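Local coordinates for multifunctional non-homologous end joining DNA repair protein LigD (Mycobacterium tuberculosis, PDB 2IRY) that probably repairs DNA double-strand breaks together with Ku by non-homologous end joining, seen here as its N-terminal primase-polymerase domain holding dGTP and manganese, at residues H114-R119 / S237-A242; F171-G176 / T253-R258; F139-G144 / V227-S232. All coordinates share one frame; numbering follows the deposited sequence.

Overall arrangement
The three contacts stand round one dGTP molecule in the primase-polymerase domain. Contact 1 (114-119 with 237-242) lies beside the base and sugar, while contacts 2 and 3 both come to the triphosphate, contact 2 (171-176 with 253-258) through Ser175 and contact 3 (139-144 with 227-232) through the manganese held at its aspartates. Their centres are 14 to 16 Å apart. Contacts 1 and 2 touch through packing, Ala242 O lying 3.5 Å from Ala255 CB, and contacts 1 and 3 meet where Lys238 CG is 3.6 Å from Ser232 O. Contacts 2 and 3 do not touch, their nearest atoms being about 6 Å apart.

Contact 1: H114-R119 / S237-A242; sequences HVPQWR and SKTTIA. With DGT (2'-deoxyguanosine-5'-triphosphate), chain D.
Val115 and Thr240 form the antiparallel hydrogen-bonded pair of this short strand pairing, with Val115 N donating to Thr240 O (2.9 Å) and Thr240 N returning a bond of similar length to Val115 O. In the adjoining non-hydrogen-bonded pair, His114 and Ile241 put their side chains on one sheet face, opposite to that of Val115 and Thr240.

The apolar part is mainly a CH-pi contact: Ile241 CD1 sits over one face of the imidazole, 3.9 Å from the centroid of the His114 ring and shifted toward its rim. CG1 of Ile241 is anti to its backbone N (chi1 -168°), and a bend at chi2 (74°) carries the terminal methyl over the ring. Farther along, the Pro116 ring and Thr239 CG2 lie side by side, with Pro116 CD 4.1 Å from that methyl.

The polar contacts turn toward the nucleotide. Water 1 links His114 ND1 (2.7 Å) with Thr239 O, to which it donates at 2.6 Å, while Glu112 bonds the other ring nitrogen; together these partners should fix the ring rotation. C5' of the dGTP meets the imidazole edge in plane, 3.8 Å from His114 CE1, and Thr239 OG1 comes within 3.0 Å of the guanine N7. Both residues are thus placed to line the nucleotide pocket, consistent with their expected substrate-binding roles.

Strand 240-241 is an outermost strand of a four-stranded antiparallel sheet, next to 112-115. Helix 29-47 packs through Ile47 on Val115 and Ala242, and strand 180-186 covers Thr240 and Ile241 with His181.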
loop_
_atom_site.group_PDB
_atom_site.type_symbol
_atom_site.label_atom_id
_atom_site.label_comp_id
_atom_site.label_asym_id
_atom_site.label_seq_id
_atom_site.Cartn_x
_atom_site.Cartn_y
_atom_site.Cartn_z
ATOM N N HIS A 114 -3.287 0.827 5.036
ATOM C CA HIS A 114 -3.528 1.529 3.760
ATOM C C HIS A 114 -3.062 2.985 3.938
ATOM O O HIS A 114 -3.296 3.557 4.994
ATOM C CB HIS A 114 -5.009 1.555 3.408
ATOM C CG HIS A 114 -5.623 0.210 3.153
ATOM N ND1 HIS A 114 -6.055 -0.180 1.899
ATOM C CD2 HIS A 114 -5.918 -0.814 3.990
ATOM C CE1 HIS A 114 -6.595 -1.385 1.978
ATOM N NE2 HIS A 114 -6.517 -1.798 3.231
ATOM N N VAL A 115 -2.342 3.532 2.959
ATOM C CA VAL A 115 -1.796 4.895 3.043
ATOM C C VAL A 115 -2.019 5.653 1.728
ATOM O O VAL A 115 -2.067 5.035 0.662
ATOM C CB VAL A 115 -0.255 4.940 3.420
ATOM C CG1 VAL A 115 -0.024 4.338 4.801
ATOM C CG2 VAL A 115 0.641 4.252 2.332
ATOM N N PRO A 116 -2.142 6.997 1.795
ATOM C CA PRO A 116 -2.133 7.760 0.553
ATOM C C PRO A 116 -0.709 8.026 0.055
ATOM O O PRO A 116 0.265 7.618 0.699
ATOM C CB PRO A 116 -2.830 9.069 0.939
ATOM C CG PRO A 116 -2.419 9.248 2.438
ATOM C CD PRO A 116 -2.341 7.843 2.998
ATOM N N GLN A 117 -0.605 8.731 -1.071
ATOM C CA GLN A 117 0.666 8.957 -1.759
ATOM C C GLN A 117 1.343 10.286 -1.340
ATOM O O GLN A 117 2.403 10.660 -1.879
ATOM C CB GLN A 117 0.469 8.841 -3.311
ATOM C CG GLN A 117 -0.335 7.567 -3.721
ATOM C CD GLN A 117 0.129 6.337 -2.956
ATOM O OE1 GLN A 117 -0.664 5.656 -2.267
ATOM N NE2 GLN A 117 1.418 6.085 -3.010
ATOM N N TRP A 118 0.726 10.981 -0.375
ATOM C CA TRP A 118 1.281 12.220 0.194
ATOM C C TRP A 118 1.703 11.972 1.638
ATOM O O TRP A 118 1.275 11.005 2.240
ATOM C CB TRP A 118 0.275 13.370 0.143
ATOM C CG TRP A 118 -1.051 13.098 0.763
ATOM C CD1 TRP A 118 -2.185 12.694 0.104
ATOM C CD2 TRP A 118 -1.420 13.249 2.145
ATOM N NE1 TRP A 118 -3.224 12.556 1.000
ATOM C CE2 TRP A 118 -2.790 12.905 2.250
ATOM C CE3 TRP A 118 -0.732 13.654 3.310
ATOM C CZ2 TRP A 118 -3.489 12.965 3.468
ATOM C CZ3 TRP A 118 -1.429 13.679 4.527
ATOM C CH2 TRP A 118 -2.784 13.331 4.591
ATOM N N ARG A 119 2.550 12.858 2.157
ATOM C CA ARG A 119 2.975 12.826 3.559
ATOM C C ARG A 119 2.619 14.124 4.239
ATOM O O ARG A 119 2.523 15.170 3.593
ATOM C CB ARG A 119 4.482 12.621 3.658
ATOM C CG ARG A 119 4.986 11.272 3.135
ATOM C CD ARG A 119 6.521 11.295 3.074
ATOM N NE ARG A 119 7.120 11.431 4.392
ATOM C CZ ARG A 119 8.135 10.683 4.838
ATOM N NH1 ARG A 119 8.695 9.774 4.040
ATOM N NH2 ARG A 119 8.601 10.857 6.068
ATOM N N SER A 237 -7.698 12.131 -1.217
ATOM C CA SER A 237 -8.688 11.490 -0.344
ATOM C C SER A 237 -8.678 9.963 -0.495
ATOM O O SER A 237 -9.404 9.277 0.232
ATOM C CB SER A 237 -10.102 12.026 -0.645
ATOM O OG SER A 237 -10.541 11.508 -1.889
ATOM N N LYS A 238 -7.863 9.438 -1.406
ATOM C CA LYS A 238 -7.785 7.950 -1.604
ATOM C C LYS A 238 -6.603 7.293 -0.886
ATOM O O LYS A 238 -5.581 7.925 -0.671
ATOM C CB LYS A 238 -7.763 7.571 -3.087
ATOM C CG LYS A 238 -9.043 7.917 -3.873
ATOM C CD LYS A 238 -10.246 7.259 -3.235
ATOM C CE LYS A 238 -11.383 7.033 -4.232
ATOM N NZ LYS A 238 -11.905 8.323 -4.745
ATOM N N THR A 239 -6.755 6.019 -0.506
ATOM C CA THR A 239 -5.636 5.282 0.146
ATOM C C THR A 239 -5.415 3.985 -0.599
ATOM O O THR A 239 -6.350 3.461 -1.242
ATOM C CB THR A 239 -5.900 4.962 1.646
ATOM O OG1 THR A 239 -7.080 4.149 1.785
ATOM C CG2 THR A 239 -6.085 6.192 2.390
ATOM N N THR A 240 -4.189 3.461 -0.508
ATOM C CA THR A 240 -3.789 2.248 -1.230
ATOM C C THR A 240 -3.048 1.353 -0.245
ATOM O O THR A 240 -2.274 1.845 0.591
ATOM C CB THR A 240 -2.885 2.640 -2.442
ATOM O OG1 THR A 240 -3.669 3.408 -3.384
ATOM C CG2 THR A 240 -2.312 1.422 -3.128
ATOM N N ILE A 241 -3.287 0.042 -0.338
ATOM C CA ILE A 241 -2.591 -0.937 0.511
ATOM C C ILE A 241 -1.083 -0.655 0.570
ATOM O O ILE A 241 -0.423 -0.442 -0.475
ATOM C CB ILE A 241 -2.874 -2.396 0.020
ATOM C CG1 ILE A 241 -2.403 -3.398 1.076
ATOM C CG2 ILE A 241 -2.245 -2.641 -1.387
ATOM C CD1 ILE A 241 -3.348 -3.423 2.296
ATOM N N ALA A 242 -0.532 -0.610 1.773
ATOM C CA ALA A 242 0.886 -0.273 1.922
ATOM C C ALA A 242 1.756 -1.426 1.471
ATOM O O ALA A 242 1.415 -2.571 1.734
ATOM C CB ALA A 242 1.211 0.084 3.371
HETATM P PG DGT D . -6.655 -5.973 -6.489
HETATM O O1G DGT D . -7.284 -7.335 -6.347
HETATM O O2G DGT D . -7.489 -5.048 -7.350
HETATM O O3G DGT D . -5.186 -6.033 -6.851
HETATM O O3B DGT D . -6.652 -5.358 -4.982
HETATM P PB DGT D . -6.293 -3.825 -4.573
HETATM O O1B DGT D . -5.467 -3.842 -3.313
HETATM O O2B DGT D . -5.761 -3.035 -5.745
HETATM O O3A DGT D . -7.753 -3.204 -4.221
HETATM P PA DGT D . -8.641 -3.727 -2.973
HETATM O O1A DGT D . -10.053 -3.203 -3.106
HETATM O O2A DGT D . -8.469 -5.227 -2.864
HETATM O "O5'" DGT D . -7.931 -2.973 -1.716
HETATM C "C5'" DGT D . -7.934 -1.538 -1.581
HETATM C "C4'" DGT D . -9.163 -0.883 -2.219
HETATM O "O4'" DGT D . -10.156 -0.581 -1.235
HETATM C "C3'" DGT D . -8.871 0.401 -2.972
HETATM O "O3'" DGT D . -8.758 0.122 -4.367
HETATM C "C2'" DGT D . -10.066 1.297 -2.702
HETATM C "C1'" DGT D . -10.779 0.672 -1.505
HETATM N N9 DGT D . -10.625 1.500 -0.286
HETATM C C8 DGT D . -9.496 2.123 0.098
HETATM N N7 DGT D . -9.657 2.798 1.259
HETATM C C5 DGT D . -10.929 2.604 1.640
HETATM C C6 DGT D . -11.759 3.035 2.787
HETATM O O6 DGT D . -11.259 3.758 3.666
HETATM N N1 DGT D . -13.039 2.628 2.842
HETATM C C2 DGT D . -13.580 1.842 1.880
HETATM N N2 DGT D . -14.874 1.466 2.003
HETATM N N3 DGT D . -12.875 1.400 0.798
HETATM C C4 DGT D . -11.570 1.745 0.628
HETATM O O HOH W 1 -7.174 1.231 -0.077
#

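Contact 2: F171-G176 / T253-R258; sequences FPVTSG and TVAAPR. With DGT (2'-deoxyguanosine-5'-triphosphate), chain D.
Thr174 OG1 is gripped from two directions: Arg258 NH1 donates to it at 3.0 Å, and water 3 lies 2.8 Å from the same Thr174 OG1. The hydroxyl lies in the guanidinium plane at the edge, 3° out of it, and the arginine chain, bent at chi2 and chi3, curls back across the threonine to bring NH1 there. Glu262 makes a salt bridge to Arg258 NE and the carbonyl of Arg269 takes a further NH1 bond, which should fix the rotation of the guanidinium, edge-on to Thr174.

Strands 171-174 and 256-257 run antiparallel. Arg258 N bonds almost straight (172°) to Pro172 O at 2.9 Å, Ala256 N donates to Thr174 O, and the return bond from Thr174 N to Ala256 O is weak. This pairing makes 256-257 an edge partner of 171-174 in the mixed sheet of the primase-polymerase domain, with strand 180-186 also pairing with 171-174. On the face shared by Val173 and Pro257, Val173 CG1 packs on Ala255 CB at 4.2 Å.

Past the strand end, Thr253 OG1 donates to Gly176 O at 2.6 Å, in the carbonyl plane and on a lone pair. A positive phi (94°) lets the Gly176 backbone turn here, with Gly176 CA 3.4 Å from Val254 O. Ser175, whose CB points away from 253-258, donates through OG to the gamma-phosphate oxygen O3G of dGTP at 2.6 Å.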
loop_
_atom_site.group_PDB
_atom_site.type_symbol
_atom_site.label_atom_id
_atom_site.label_comp_id
_atom_site.label_asym_id
_atom_site.label_seq_id
_atom_site.Cartn_x
_atom_site.Cartn_y
_atom_site.Cartn_z
ATOM N N PHE A 171 8.479 1.074 -9.849
ATOM C CA PHE A 171 8.676 -0.080 -8.968
ATOM C C PHE A 171 7.401 -0.916 -8.899
ATOM O O PHE A 171 6.342 -0.416 -8.469
ATOM C CB PHE A 171 9.051 0.364 -7.542
ATOM C CG PHE A 171 10.311 1.182 -7.462
ATOM C CD1 PHE A 171 11.535 0.573 -7.195
ATOM C CD2 PHE A 171 10.266 2.561 -7.638
ATOM C CE1 PHE A 171 12.728 1.344 -7.112
ATOM C CE2 PHE A 171 11.432 3.331 -7.564
ATOM C CZ PHE A 171 12.666 2.727 -7.303
ATOM N N PRO A 172 7.487 -2.196 -9.292
ATOM C CA PRO A 172 6.259 -3.004 -9.218
ATOM C C PRO A 172 6.025 -3.702 -7.870
ATOM O O PRO A 172 6.960 -4.188 -7.242
ATOM C CB PRO A 172 6.478 -4.053 -10.317
ATOM C CG PRO A 172 7.980 -4.234 -10.368
ATOM C CD PRO A 172 8.615 -2.949 -9.894
ATOM N N VAL A 173 4.766 -3.784 -7.469
ATOM C CA VAL A 173 4.397 -4.426 -6.216
ATOM C C VAL A 173 3.123 -5.226 -6.523
ATOM O O VAL A 173 2.069 -4.635 -6.741
ATOM C CB VAL A 173 4.081 -3.364 -5.090
ATOM C CG1 VAL A 173 3.625 -4.031 -3.804
ATOM C CG2 VAL A 173 5.265 -2.429 -4.802
ATOM N N THR A 174 3.191 -6.554 -6.491
ATOM C CA THR A 174 1.959 -7.350 -6.633
ATOM C C THR A 174 1.103 -7.093 -5.389
ATOM O O THR A 174 1.614 -7.119 -4.275
ATOM C CB THR A 174 2.244 -8.866 -6.846
ATOM O OG1 THR A 174 3.228 -9.338 -5.898
ATOM C CG2 THR A 174 2.762 -9.099 -8.292
ATOM N N SER A 175 -0.188 -6.825 -5.595
ATOM C CA SER A 175 -1.044 -6.301 -4.518
ATOM C C SER A 175 -1.343 -7.257 -3.367
ATOM O O SER A 175 -1.747 -6.804 -2.273
ATOM C CB SER A 175 -2.384 -5.793 -5.116
ATOM O OG SER A 175 -3.227 -6.912 -5.425
ATOM N N GLY A 176 -1.207 -8.563 -3.602
ATOM C CA GLY A 176 -1.632 -9.577 -2.622
ATOM C C GLY A 176 -3.056 -10.066 -2.881
ATOM O O GLY A 176 -3.533 -11.051 -2.273
ATOM N N THR A 253 -1.512 -13.483 2.028
ATOM C CA THR A 253 -0.687 -12.880 0.969
ATOM C C THR A 253 -0.322 -11.448 1.348
ATOM O O THR A 253 -0.919 -10.872 2.266
ATOM C CB THR A 253 -1.405 -12.934 -0.399
ATOM O OG1 THR A 253 -2.716 -12.406 -0.245
ATOM C CG2 THR A 253 -1.477 -14.418 -0.942
ATOM N N VAL A 254 0.619 -10.867 0.601
ATOM C CA VAL A 254 1.235 -9.574 0.957
ATOM C C VAL A 254 1.326 -8.674 -0.288
ATOM O O VAL A 254 1.499 -9.187 -1.425
ATOM C CB VAL A 254 2.664 -9.822 1.574
ATOM C CG1 VAL A 254 3.480 -8.482 1.652
ATOM C CG2 VAL A 254 2.557 -10.473 2.986
ATOM N N ALA A 255 1.197 -7.361 -0.076
ATOM C CA ALA A 255 1.537 -6.370 -1.098
ATOM C C ALA A 255 3.081 -6.387 -1.232
ATOM O O ALA A 255 3.811 -5.672 -0.509
ATOM C CB ALA A 255 1.004 -4.999 -0.687
ATOM N N ALA A 256 3.568 -7.230 -2.142
ATOM C CA ALA A 256 4.989 -7.641 -2.151
ATOM C C ALA A 256 5.779 -6.956 -3.276
ATOM O O ALA A 256 5.444 -7.139 -4.461
ATOM C CB ALA A 256 5.101 -9.200 -2.287
ATOM N N PRO A 257 6.852 -6.191 -2.932
ATOM C CA PRO A 257 7.693 -5.675 -4.028
ATOM C C PRO A 257 8.308 -6.785 -4.865
ATOM O O PRO A 257 8.720 -7.819 -4.307
ATOM C CB PRO A 257 8.817 -4.886 -3.310
ATOM C CG PRO A 257 8.278 -4.603 -1.951
ATOM C CD PRO A 257 7.311 -5.735 -1.603
ATOM N N ARG A 258 8.348 -6.567 -6.192
ATOM C CA ARG A 258 8.937 -7.526 -7.157
ATOM C C ARG A 258 10.031 -6.884 -8.005
ATOM O O ARG A 258 10.114 -5.662 -8.109
ATOM C CB ARG A 258 7.856 -8.105 -8.101
ATOM C CG ARG A 258 6.545 -8.545 -7.406
ATOM C CD ARG A 258 6.779 -9.590 -6.325
ATOM N NE ARG A 258 7.121 -10.903 -6.879
ATOM C CZ ARG A 258 6.229 -11.864 -7.110
ATOM N NH1 ARG A 258 4.942 -11.672 -6.853
ATOM N NH2 ARG A 258 6.628 -13.020 -7.605
HETATM P PG DGT D . -6.655 -5.973 -6.489
HETATM O O1G DGT D . -7.284 -7.335 -6.347
HETATM O O2G DGT D . -7.489 -5.048 -7.350
HETATM O O3G DGT D . -5.186 -6.033 -6.851
HETATM O O3B DGT D . -6.652 -5.358 -4.982
HETATM P PB DGT D . -6.293 -3.825 -4.573
HETATM O O1B DGT D . -5.467 -3.842 -3.313
HETATM O O2B DGT D . -5.761 -3.035 -5.745
HETATM O O3A DGT D . -7.753 -3.204 -4.221
HETATM P PA DGT D . -8.641 -3.727 -2.973
HETATM O O1A DGT D . -10.053 -3.203 -3.106
HETATM O O2A DGT D . -8.469 -5.227 -2.864
HETATM O "O5'" DGT D . -7.931 -2.973 -1.716
HETATM C "C5'" DGT D . -7.934 -1.538 -1.581
HETATM C "C4'" DGT D . -9.163 -0.883 -2.219
HETATM O "O4'" DGT D . -10.156 -0.581 -1.235
HETATM C "C3'" DGT D . -8.871 0.401 -2.972
HETATM O "O3'" DGT D . -8.758 0.122 -4.367
HETATM C "C2'" DGT D . -10.066 1.297 -2.702
HETATM C "C1'" DGT D . -10.779 0.672 -1.505
HETATM N N9 DGT D . -10.625 1.500 -0.286
HETATM C C8 DGT D . -9.496 2.123 0.098
HETATM N N7 DGT D . -9.657 2.798 1.259
HETATM C C5 DGT D . -10.929 2.604 1.640
HETATM C C6 DGT D . -11.759 3.035 2.787
HETATM O O6 DGT D . -11.259 3.758 3.666
HETATM N N1 DGT D . -13.039 2.628 2.842
HETATM C C2 DGT D . -13.580 1.842 1.880
HETATM N N2 DGT D . -14.874 1.466 2.003
HETATM N N3 DGT D . -12.875 1.400 0.798
HETATM C C4 DGT D . -11.570 1.745 0.628
HETATM O O HOH W 2 9.574 -3.348 -6.547
HETATM O O HOH W 3 1.908 -10.556 -3.762
#

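Contact 3: F139-G144 / V227-S232; sequences FDLDPG and VFVDWS. With MN (manganese (II) ion), chain C; DGT (2'-deoxyguanosine-5'-triphosphate), chain D.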
loop_
_atom_site.group_PDB
_atom_site.type_symbol
_atom_site.label_atom_id
_atom_site.label_comp_id
_atom_site.label_asym_id
_atom_site.label_seq_id
_atom_site.Cartn_x
_atom_site.Cartn_y
_atom_site.Cartn_z
ATOM N N PHE A 139 -0.087 3.586 -9.647
ATOM C CA PHE A 139 -1.042 3.077 -10.614
ATOM C C PHE A 139 -1.534 1.725 -10.119
ATOM O O PHE A 139 -0.740 0.901 -9.654
ATOM C CB PHE A 139 -0.380 2.921 -11.982
ATOM C CG PHE A 139 0.067 4.217 -12.577
ATOM C CD1 PHE A 139 -0.793 4.932 -13.403
ATOM C CD2 PHE A 139 1.349 4.735 -12.304
ATOM C CE1 PHE A 139 -0.390 6.182 -13.975
ATOM C CE2 PHE A 139 1.751 5.978 -12.858
ATOM C CZ PHE A 139 0.880 6.690 -13.697
ATOM N N ASP A 140 -2.841 1.504 -10.191
ATOM C CA ASP A 140 -3.383 0.220 -9.834
ATOM C C ASP A 140 -3.791 -0.460 -11.133
ATOM O O ASP A 140 -4.695 0.004 -11.823
ATOM C CB ASP A 140 -4.549 0.404 -8.876
ATOM C CG ASP A 140 -5.217 -0.880 -8.513
ATOM O OD1 ASP A 140 -4.762 -1.982 -8.900
ATOM O OD2 ASP A 140 -6.244 -0.780 -7.818
ATOM N N LEU A 141 -3.071 -1.523 -11.488
ATOM C CA LEU A 141 -3.386 -2.266 -12.697
ATOM C C LEU A 141 -4.275 -3.453 -12.343
ATOM O O LEU A 141 -3.840 -4.423 -11.675
ATOM C CB LEU A 141 -2.103 -2.703 -13.419
ATOM C CG LEU A 141 -1.347 -1.668 -14.272
ATOM C CD1 LEU A 141 -1.039 -0.346 -13.531
ATOM C CD2 LEU A 141 -0.061 -2.281 -14.825
ATOM N N ASP A 142 -5.531 -3.352 -12.766
ATOM C CA ASP A 142 -6.558 -4.325 -12.437
ATOM C C ASP A 142 -6.915 -5.103 -13.696
ATOM O O ASP A 142 -7.499 -4.534 -14.629
ATOM C CB ASP A 142 -7.808 -3.629 -11.887
ATOM C CG ASP A 142 -8.731 -4.584 -11.138
ATOM O OD1 ASP A 142 -8.261 -5.332 -10.238
ATOM O OD2 ASP A 142 -9.943 -4.579 -11.436
ATOM N N PRO A 143 -6.536 -6.397 -13.742
ATOM C CA PRO A 143 -6.838 -7.203 -14.918
ATOM C C PRO A 143 -8.329 -7.502 -15.028
ATOM O O PRO A 143 -8.971 -7.903 -14.044
ATOM C CB PRO A 143 -6.028 -8.483 -14.691
ATOM C CG PRO A 143 -5.883 -8.581 -13.190
ATOM C CD PRO A 143 -5.800 -7.159 -12.709
ATOM N N GLY A 144 -8.871 -7.302 -16.225
ATOM C CA GLY A 144 -10.267 -7.625 -16.509
ATOM C C GLY A 144 -10.439 -9.096 -16.819
ATOM O O GLY A 144 -9.468 -9.863 -16.790
ATOM N N VAL A 227 -6.690 -4.530 -19.293
ATOM C CA VAL A 227 -6.177 -4.080 -18.004
ATOM C C VAL A 227 -6.711 -2.680 -17.764
ATOM O O VAL A 227 -6.536 -1.781 -18.598
ATOM C CB VAL A 227 -4.619 -4.068 -17.970
ATOM C CG1 VAL A 227 -4.102 -3.525 -16.628
ATOM C CG2 VAL A 227 -4.064 -5.479 -18.256
ATOM N N PHE A 228 -7.367 -2.505 -16.618
ATOM C CA PHE A 228 -7.738 -1.175 -16.137
ATOM C C PHE A 228 -6.532 -0.522 -15.431
ATOM O O PHE A 228 -6.061 -1.009 -14.391
ATOM C CB PHE A 228 -8.947 -1.268 -15.205
ATOM C CG PHE A 228 -9.319 0.044 -14.535
ATOM C CD1 PHE A 228 -9.289 1.253 -15.244
ATOM C CD2 PHE A 228 -9.744 0.057 -13.207
ATOM C CE1 PHE A 228 -9.663 2.483 -14.616
ATOM C CE2 PHE A 228 -10.122 1.268 -12.583
ATOM C CZ PHE A 228 -10.070 2.469 -13.277
ATOM N N VAL A 229 -6.006 0.524 -16.053
ATOM C CA VAL A 229 -4.910 1.304 -15.487
ATOM C C VAL A 229 -5.539 2.426 -14.683
ATOM O O VAL A 229 -5.893 3.482 -15.222
ATOM C CB VAL A 229 -3.909 1.819 -16.588
ATOM C CG1 VAL A 229 -2.777 2.642 -15.963
ATOM C CG2 VAL A 229 -3.337 0.633 -17.350
ATOM N N ASP A 230 -5.685 2.163 -13.392
ATOM C CA ASP A 230 -6.366 3.076 -12.483
ATOM C C ASP A 230 -5.366 4.107 -11.952
ATOM O O ASP A 230 -4.408 3.768 -11.255
ATOM C CB ASP A 230 -7.066 2.317 -11.355
ATOM C CG ASP A 230 -7.939 3.215 -10.494
ATOM O OD1 ASP A 230 -8.159 4.400 -10.877
ATOM O OD2 ASP A 230 -8.424 2.715 -9.449
ATOM N N TRP A 231 -5.592 5.347 -12.390
ATOM C CA TRP A 231 -4.858 6.548 -11.992
ATOM C C TRP A 231 -5.513 7.275 -10.792
ATOM O O TRP A 231 -4.927 8.223 -10.241
ATOM C CB TRP A 231 -4.812 7.515 -13.190
ATOM C CG TRP A 231 -6.173 7.698 -13.843
ATOM C CD1 TRP A 231 -6.675 6.986 -14.913
ATOM C CD2 TRP A 231 -7.220 8.596 -13.431
ATOM N NE1 TRP A 231 -7.957 7.406 -15.197
ATOM C CE2 TRP A 231 -8.317 8.384 -14.299
ATOM C CE3 TRP A 231 -7.337 9.564 -12.413
ATOM C CZ2 TRP A 231 -9.515 9.121 -14.195
ATOM C CZ3 TRP A 231 -8.537 10.279 -12.289
ATOM C CH2 TRP A 231 -9.609 10.062 -13.190
ATOM N N SER A 232 -6.708 6.832 -10.384
ATOM C CA SER A 232 -7.535 7.625 -9.453
ATOM C C SER A 232 -7.096 7.560 -7.980
ATOM O O SER A 232 -7.546 8.364 -7.139
ATOM C CB SER A 232 -9.013 7.254 -9.613
ATOM O OG SER A 232 -9.277 5.987 -9.065
HETATM MN MN MN C . -6.732 -3.352 -8.289
HETATM P PG DGT D . -6.655 -5.973 -6.489
HETATM O O1G DGT D . -7.284 -7.335 -6.347
HETATM O O2G DGT D . -7.489 -5.048 -7.350
HETATM O O3G DGT D . -5.186 -6.033 -6.851
HETATM O O3B DGT D . -6.652 -5.358 -4.982
HETATM P PB DGT D . -6.293 -3.825 -4.573
HETATM O O1B DGT D . -5.467 -3.842 -3.313
HETATM O O2B DGT D . -5.761 -3.035 -5.745
HETATM O O3A DGT D . -7.753 -3.204 -4.221
HETATM P PA DGT D . -8.641 -3.727 -2.973
HETATM O O1A DGT D . -10.053 -3.203 -3.106
HETATM O O2A DGT D . -8.469 -5.227 -2.864
HETATM O "O5'" DGT D . -7.931 -2.973 -1.716
HETATM C "C5'" DGT D . -7.934 -1.538 -1.581
HETATM C "C4'" DGT D . -9.163 -0.883 -2.219
HETATM O "O4'" DGT D . -10.156 -0.581 -1.235
HETATM C "C3'" DGT D . -8.871 0.401 -2.972
HETATM O "O3'" DGT D . -8.758 0.122 -4.367
HETATM C "C2'" DGT D . -10.066 1.297 -2.702
HETATM C "C1'" DGT D . -10.779 0.672 -1.505
HETATM N N9 DGT D . -10.625 1.500 -0.286
HETATM C C8 DGT D . -9.496 2.123 0.098
HETATM N N7 DGT D . -9.657 2.798 1.259
HETATM C C5 DGT D . -10.929 2.604 1.640
HETATM C C6 DGT D . -11.759 3.035 2.787
HETATM O O6 DGT D . -11.259 3.758 3.666
HETATM N N1 DGT D . -13.039 2.628 2.842
HETATM C C2 DGT D . -13.580 1.842 1.880
HETATM N N2 DGT D . -14.874 1.466 2.003
HETATM N N3 DGT D . -12.875 1.400 0.798
HETATM C C4 DGT D . -11.570 1.745 0.628
HETATM O O HOH W 4 -8.725 -0.130 -9.142
HETATM O O HOH W 5 -8.076 -2.183 -7.006
HETATM O O HOH W 6 -4.532 -4.414 -8.483
#
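Leu141, Val227, Val229 and Phe139 make the apolar side of this antiparallel strand pair. Leu141 CB packs on Val227 CG1 at 3.9 Å, its CD1 lies near Val229 CG1, and that same valine methyl meets Phe139 CD1 at 4.0 Å. In both valines CG1 is anti to the backbone N (chi1 177° and 180°), which turns this methyl toward the facing strand. Helix 149-164 covers the layer, Val155 reaching both valines and Leu152 reaching Leu141.

Between this layer and the opposite face runs the ladder of strands 129-143 and 227-230, in which Asp140 pairs with Asp230 and Asp142 with Phe228, each pair closed by two backbone hydrogen bonds. The CB atoms of these four residues lie on one sheet face, from which the carboxylates of Asp140 and Asp142 approach the ion and phosphates. Asp230 CB lies over one face of the Phe228 ring, while Asp230 OD1 accepts from both the backbone N and OG of Ser232. The first bond closes an Asx turn and the second, from OG at 2.7 Å, uses the syn lone pair, so the carboxylate is held at the strand end by the turn that follows.

At the polar edge Asp140 meets the manganese with both carboxylate oxygens, OD1 at 2.5 Å and the longer OD2 at 2.7 Å, and the dGTP gamma-phosphate oxygen O2G binds it at 2.1 Å, with waters 5 and 6 as further ligands. Asp142 OD1 stands back at 3.2 Å from the ion. Water 4 bridges Asp140 OD2 and Asp230 OD2, which are 4.4 Å apart. The DxD pair Asp140 and Asp142 together with Asp230, all on one sheet face, suit the two-manganese site expected for this polymerase; with one ion bound, water 4, between Asp140 and Asp230, may lie close to where a second ion would bind, whose charge would ease the crowding of carboxylates.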